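Local coordinates for [4Fe-4S]-dependent U34-ARNt thiolase (PDB 6SCY), which probably thiolates uridine 34 of transfer RNA, working with ATP and a bound [4Fe-4S] cluster, at residues V52-S57 and L81-V86; D163-G168 and V203-P208. All coordinates share one frame; numbering follows the deposited sequence.

Contact 1: residues V52-S57 and L81-V86; sequences VAMGLS and LIAIMV. With SO4 (sulfate ion), chain L.
Val52-Ser57 and Leu81-Val86 lie on neighbouring parallel strands of the PP-loop domain, joined through helix 60-75 in a beta-alpha-beta crossover. The axes of the two short segments are inclined by 28°, and the register runs from Val52 beside Leu81 to Gly55 beside Ile84. The backbone ladder alternates between the strands. Ile82 N donates to Val52 O at 3.0 Å, Met54 N makes a weak, bent bond to Ile82 O, and Ile84 N reaches Met54 O at 2.9 Å with an N-H...O angle of 171°. Leu56 N continues the ladder, bonding Ile84 O at 3.0 Å.

The two faces differ in what covers them. On one, Met54 puts CG between its own backbone N and carbonyl carbon (chi1 46°) and then runs extended, which carries its thioether end across the Leu81 side chain at about a right angle; Met54 CE comes to 3.8 Å from Leu81 CD2. Val52 lies alongside Leu81, and helix 60-75 touches all three. Leu56 CD1 packs on Ala83 CB at 3.8 Å, where helix 95-108 meets Ala83. On the other face Ile84 turns CD1 onto Ala53 CB, 3.6 Å away, and helix 141-159 covers the pair.

Ser57 opens the SGGxDS signature of PP-loop enzymes; Gly55 and Leu56 before it are, like Ser57, predicted to bind ATP. A sulfate, probably from the crystallisation liquor, sits there and is also hydrogen-bonded to Ser62 N; Ser57 OG donates to its O2 at 2.7 Å.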
loop_
_atom_site.group_PDB
_atom_site.type_symbol
_atom_site.label_atom_id
_atom_site.label_comp_id
_atom_site.label_asym_id
_atom_site.label_seq_id
_atom_site.Cartn_x
_atom_site.Cartn_y
_atom_site.Cartn_z
ATOM N N VAL A 52 5.314 1.320 -33.399
ATOM C CA VAL A 52 4.556 1.166 -32.149
ATOM C C VAL A 52 3.147 0.662 -32.393
ATOM O O VAL A 52 2.340 1.356 -33.008
ATOM C CB VAL A 52 4.555 2.431 -31.246
ATOM C CG1 VAL A 52 3.682 2.234 -30.009
ATOM C CG2 VAL A 52 5.966 2.831 -30.839
ATOM N N ALA A 53 2.854 -0.542 -31.890
ATOM C CA ALA A 53 1.534 -1.164 -31.927
ATOM C C ALA A 53 0.784 -0.576 -30.750
ATOM O O ALA A 53 1.416 -0.248 -29.745
ATOM C CB ALA A 53 1.662 -2.664 -31.743
ATOM N N MET A 54 -0.533 -0.413 -30.851
ATOM C CA MET A 54 -1.268 0.165 -29.735
ATOM C C MET A 54 -2.630 -0.450 -29.551
ATOM O O MET A 54 -3.440 -0.447 -30.475
ATOM C CB MET A 54 -1.339 1.702 -29.800
ATOM C CG MET A 54 -1.702 2.254 -31.133
ATOM S SD MET A 54 -1.927 4.031 -31.039
ATOM C CE MET A 54 -2.758 4.286 -32.548
ATOM N N GLY A 55 -2.852 -0.999 -28.363
ATOM C CA GLY A 55 -4.109 -1.626 -27.987
ATOM C C GLY A 55 -5.201 -0.589 -27.842
ATOM O O GLY A 55 -5.200 0.181 -26.878
ATOM N N LEU A 56 -6.105 -0.543 -28.834
ATOM C CA LEU A 56 -7.246 0.364 -28.895
ATOM C C LEU A 56 -8.539 -0.375 -28.558
ATOM O O LEU A 56 -8.761 -1.493 -29.047
ATOM C CB LEU A 56 -7.348 0.977 -30.289
ATOM C CG LEU A 56 -6.798 2.372 -30.439
ATOM C CD1 LEU A 56 -5.299 2.357 -30.514
ATOM C CD2 LEU A 56 -7.371 3.034 -31.665
ATOM N N SER A 57 -9.391 0.246 -27.719
ATOM C CA SER A 57 -10.659 -0.354 -27.310
ATOM C C SER A 57 -11.871 0.580 -27.477
ATOM O O SER A 57 -12.981 0.215 -27.076
ATOM C CB SER A 57 -10.560 -0.899 -25.891
ATOM O OG SER A 57 -10.206 0.128 -24.981
ATOM N N LEU A 81 2.966 3.475 -36.734
ATOM C CA LEU A 81 1.982 3.335 -35.661
ATOM C C LEU A 81 0.833 2.438 -36.148
ATOM O O LEU A 81 0.159 2.767 -37.125
ATOM C CB LEU A 81 1.483 4.735 -35.243
ATOM C CG LEU A 81 0.815 4.888 -33.885
ATOM C CD1 LEU A 81 1.797 4.697 -32.769
ATOM C CD2 LEU A 81 0.206 6.259 -33.747
ATOM N N ILE A 82 0.661 1.275 -35.511
ATOM C CA ILE A 82 -0.380 0.307 -35.862
ATOM C C ILE A 82 -1.346 0.192 -34.683
ATOM O O ILE A 82 -0.895 0.145 -33.545
ATOM C CB ILE A 82 0.218 -1.083 -36.258
ATOM C CG1 ILE A 82 1.414 -0.944 -37.212
ATOM C CG2 ILE A 82 -0.853 -2.013 -36.874
ATOM C CD1 ILE A 82 2.349 -2.155 -37.215
ATOM N N ALA A 83 -2.664 0.145 -34.942
ATOM C CA ALA A 83 -3.674 0.003 -33.890
ATOM C C ALA A 83 -4.271 -1.387 -33.919
ATOM O O ALA A 83 -4.619 -1.876 -34.988
ATOM C CB ALA A 83 -4.768 1.043 -34.061
ATOM N N ILE A 84 -4.366 -2.034 -32.757
ATOM C CA ILE A 84 -4.932 -3.380 -32.649
ATOM C C ILE A 84 -6.179 -3.370 -31.781
ATOM O O ILE A 84 -6.113 -2.994 -30.604
ATOM C CB ILE A 84 -3.930 -4.466 -32.160
ATOM C CG1 ILE A 84 -2.525 -4.325 -32.779
ATOM C CG2 ILE A 84 -4.509 -5.866 -32.390
ATOM C CD1 ILE A 84 -1.406 -4.609 -31.790
ATOM N N MET A 85 -7.303 -3.826 -32.362
ATOM C CA MET A 85 -8.583 -3.951 -31.668
ATOM C C MET A 85 -8.856 -5.438 -31.451
ATOM O O MET A 85 -8.812 -6.212 -32.413
ATOM C CB MET A 85 -9.719 -3.310 -32.477
ATOM C CG MET A 85 -9.613 -1.812 -32.599
ATOM S SD MET A 85 -8.618 -1.354 -34.029
ATOM C CE MET A 85 -9.292 0.220 -34.382
ATOM N N VAL A 86 -9.114 -5.847 -30.198
ATOM C CA VAL A 86 -9.351 -7.257 -29.884
ATOM C C VAL A 86 -10.816 -7.507 -29.511
ATOM O O VAL A 86 -11.224 -7.166 -28.405
ATOM C CB VAL A 86 -8.359 -7.824 -28.825
ATOM C CG1 VAL A 86 -8.455 -9.338 -28.740
ATOM C CG2 VAL A 86 -6.921 -7.407 -29.114
HETATM S S SO4 L . -10.424 2.704 -22.619
HETATM O O1 SO4 L . -9.155 2.810 -23.334
HETATM O O2 SO4 L . -11.384 2.002 -23.456
HETATM O O3 SO4 L . -10.935 4.033 -22.287
HETATM O O4 SO4 L . -10.237 1.950 -21.386
#

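Contact 2: residues D163-G168 and V203-P208; sequences DFLAIG and VKRIKP. With SO4 (sulfate ion), chain B.
This is a partly buried strand-to-strand contact at one margin of the central sheet: Asp163-Gly168 pairs in parallel with Val203-Pro208, which holds the chain's outermost strand on this side. Three backbone bonds define the register. Leu165 N meets Lys204 O at 2.8 Å, nearly straight at 171°; Ile206 N to Leu165 O and Ile167 N to Ile206 O are equally short. Both strands belong to the PP-loop domain, a fold of the HUP class, and Gly168 is predicted to bind ATP.

On one face the Phe164 side chain crosses that of Ile206 at about a right angle, its CD1 3.7 Å from Ile206 CG2. On the other, Arg205 lies alongside Leu165, its CG 3.8 Å from Leu165 CD2. Extended from CG to NE, Arg205 brings its guanidinium to Ile167, whose CG1 sits over one face of the group, 3.5 Å from NH1. At the guanidinium edge a sulfate, probably from the crystallisation liquor, accepts a weak hydrogen bond from Arg205 NH1 and is also hydrogen-bonded to Arg149 NH2; NH1 forms a salt bridge to a second such sulfate. A leucine in place of Arg205 would probably leave both sulfates without this positive mate and uncover one side of Ile167.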
loop_
_atom_site.group_PDB
_atom_site.type_symbol
_atom_site.label_atom_id
_atom_site.label_comp_id
_atom_site.label_asym_id
_atom_site.label_seq_id
_atom_site.Cartn_x
_atom_site.Cartn_y
_atom_site.Cartn_z
ATOM N N ASP A 163 8.201 -2.574 -31.996
ATOM C CA ASP A 163 9.194 -2.324 -30.959
ATOM C C ASP A 163 8.540 -2.148 -29.581
ATOM O O ASP A 163 9.110 -2.563 -28.568
ATOM C CB ASP A 163 10.063 -1.114 -31.341
ATOM C CG ASP A 163 10.883 -1.370 -32.585
ATOM O OD1 ASP A 163 11.783 -2.238 -32.532
ATOM O OD2 ASP A 163 10.620 -0.714 -33.614
ATOM N N PHE A 164 7.340 -1.543 -29.550
ATOM C CA PHE A 164 6.597 -1.296 -28.318
ATOM C C PHE A 164 5.103 -1.559 -28.485
ATOM O O PHE A 164 4.567 -1.454 -29.594
ATOM C CB PHE A 164 6.823 0.142 -27.830
ATOM C CG PHE A 164 8.258 0.502 -27.547
ATOM C CD1 PHE A 164 8.880 0.081 -26.377
ATOM C CD2 PHE A 164 8.986 1.276 -28.442
ATOM C CE1 PHE A 164 10.208 0.419 -26.112
ATOM C CE2 PHE A 164 10.314 1.617 -28.175
ATOM C CZ PHE A 164 10.915 1.186 -27.011
ATOM N N LEU A 165 4.437 -1.901 -27.371
ATOM C CA LEU A 165 2.995 -2.113 -27.313
ATOM C C LEU A 165 2.442 -1.043 -26.359
ATOM O O LEU A 165 2.679 -1.109 -25.154
ATOM C CB LEU A 165 2.658 -3.549 -26.852
ATOM C CG LEU A 165 1.194 -3.886 -26.528
ATOM C CD1 LEU A 165 0.346 -4.021 -27.780
ATOM C CD2 LEU A 165 1.109 -5.170 -25.738
ATOM N N ALA A 166 1.771 -0.022 -26.918
ATOM C CA ALA A 166 1.203 1.075 -26.145
ATOM C C ALA A 166 -0.174 0.717 -25.583
ATOM O O ALA A 166 -1.042 0.267 -26.328
ATOM C CB ALA A 166 1.140 2.332 -26.988
ATOM N N ILE A 167 -0.348 0.867 -24.254
ATOM C CA ILE A 167 -1.587 0.578 -23.517
ATOM C C ILE A 167 -2.092 1.875 -22.867
ATOM O O ILE A 167 -1.309 2.608 -22.266
ATOM C CB ILE A 167 -1.417 -0.595 -22.487
ATOM C CG1 ILE A 167 -0.630 -1.803 -23.056
ATOM C CG2 ILE A 167 -2.754 -1.043 -21.900
ATOM C CD1 ILE A 167 -1.307 -2.607 -24.134
ATOM N N GLY A 168 -3.388 2.142 -23.014
ATOM C CA GLY A 168 -4.040 3.347 -22.510
ATOM C C GLY A 168 -4.390 3.376 -21.032
ATOM O O GLY A 168 -5.517 3.734 -20.673
ATOM N N VAL A 203 7.355 -8.112 -26.489
ATOM C CA VAL A 203 7.335 -6.707 -26.914
ATOM C C VAL A 203 7.065 -5.872 -25.658
ATOM O O VAL A 203 6.203 -6.238 -24.858
ATOM C CB VAL A 203 6.288 -6.457 -28.042
ATOM C CG1 VAL A 203 6.274 -5.001 -28.490
ATOM C CG2 VAL A 203 6.539 -7.367 -29.239
ATOM N N LYS A 204 7.819 -4.773 -25.477
ATOM C CA LYS A 204 7.732 -3.898 -24.306
ATOM C C LYS A 204 6.410 -3.144 -24.216
ATOM O O LYS A 204 6.034 -2.433 -25.150
ATOM C CB LYS A 204 8.924 -2.924 -24.266
ATOM C CG LYS A 204 9.403 -2.586 -22.859
ATOM C CD LYS A 204 8.886 -1.245 -22.353
ATOM C CE LYS A 204 9.552 -0.872 -21.051
ATOM N NZ LYS A 204 9.227 0.522 -20.650
ATOM N N ARG A 205 5.714 -3.311 -23.082
ATOM C CA ARG A 205 4.443 -2.654 -22.793
ATOM C C ARG A 205 4.693 -1.233 -22.286
ATOM O O ARG A 205 5.255 -1.051 -21.205
ATOM C CB ARG A 205 3.643 -3.458 -21.757
ATOM C CG ARG A 205 2.454 -4.214 -22.325
ATOM C CD ARG A 205 1.771 -5.040 -21.250
ATOM N NE ARG A 205 0.552 -5.675 -21.744
ATOM C CZ ARG A 205 -0.679 -5.283 -21.435
ATOM N NH1 ARG A 205 -0.870 -4.269 -20.602
ATOM N NH2 ARG A 205 -1.725 -5.921 -21.933
ATOM N N ILE A 206 4.316 -0.230 -23.089
ATOM C CA ILE A 206 4.461 1.189 -22.741
ATOM C C ILE A 206 3.080 1.784 -22.438
ATOM O O ILE A 206 2.098 1.376 -23.054
ATOM C CB ILE A 206 5.274 2.023 -23.787
ATOM C CG1 ILE A 206 4.714 1.880 -25.225
ATOM C CG2 ILE A 206 6.752 1.655 -23.734
ATOM C CD1 ILE A 206 4.898 3.081 -26.157
ATOM N N LYS A 207 2.992 2.702 -21.463
ATOM C CA LYS A 207 1.734 3.359 -21.090
ATOM C C LYS A 207 1.938 4.870 -21.196
ATOM O O LYS A 207 2.461 5.480 -20.258
ATOM C CB LYS A 207 1.270 2.957 -19.679
ATOM C CG LYS A 207 0.738 1.540 -19.589
ATOM C CD LYS A 207 1.205 0.860 -18.313
ATOM C CE LYS A 207 1.344 -0.631 -18.490
ATOM N NZ LYS A 207 2.451 -0.989 -19.425
ATOM N N PRO A 208 1.606 5.495 -22.348
ATOM C CA PRO A 208 1.825 6.942 -22.472
ATOM C C PRO A 208 1.002 7.762 -21.485
ATOM O O PRO A 208 1.497 8.757 -20.982
ATOM C CB PRO A 208 1.451 7.238 -23.932
ATOM C CG PRO A 208 1.467 5.906 -24.627
ATOM C CD PRO A 208 1.020 4.938 -23.583
HETATM S S SO4 B . -5.360 -4.507 -20.829
HETATM O O1 SO4 B . -5.006 -4.039 -22.168
HETATM O O2 SO4 B . -6.595 -3.855 -20.387
HETATM O O3 SO4 B . -4.282 -4.189 -19.894
HETATM O O4 SO4 B . -5.555 -5.954 -20.862
#

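Contacts 1 and 2 are two pairings of one parallel sheet, their centres about 10 Å apart, separated by the seam where strand 51-55 lies beside strand 164-167. That seam is probably hydrogen-bonded through Ala53 O to Ala166 N (2.9 Å) and Ala166 O to Gly55 N (3.0 Å). Contact 1 is the core pairing: nine of its ten touching residues are buried, and helices cover both faces. Contact 2, nearer the sheet margin, is only partly buried and mixes apolar packing with lysine and arginine chains. Each first strand ends near residues predicted to bind ATP; a sulfate lies by a serine hydroxyl in contact 1, and sulfates lie by arginines in contact 2.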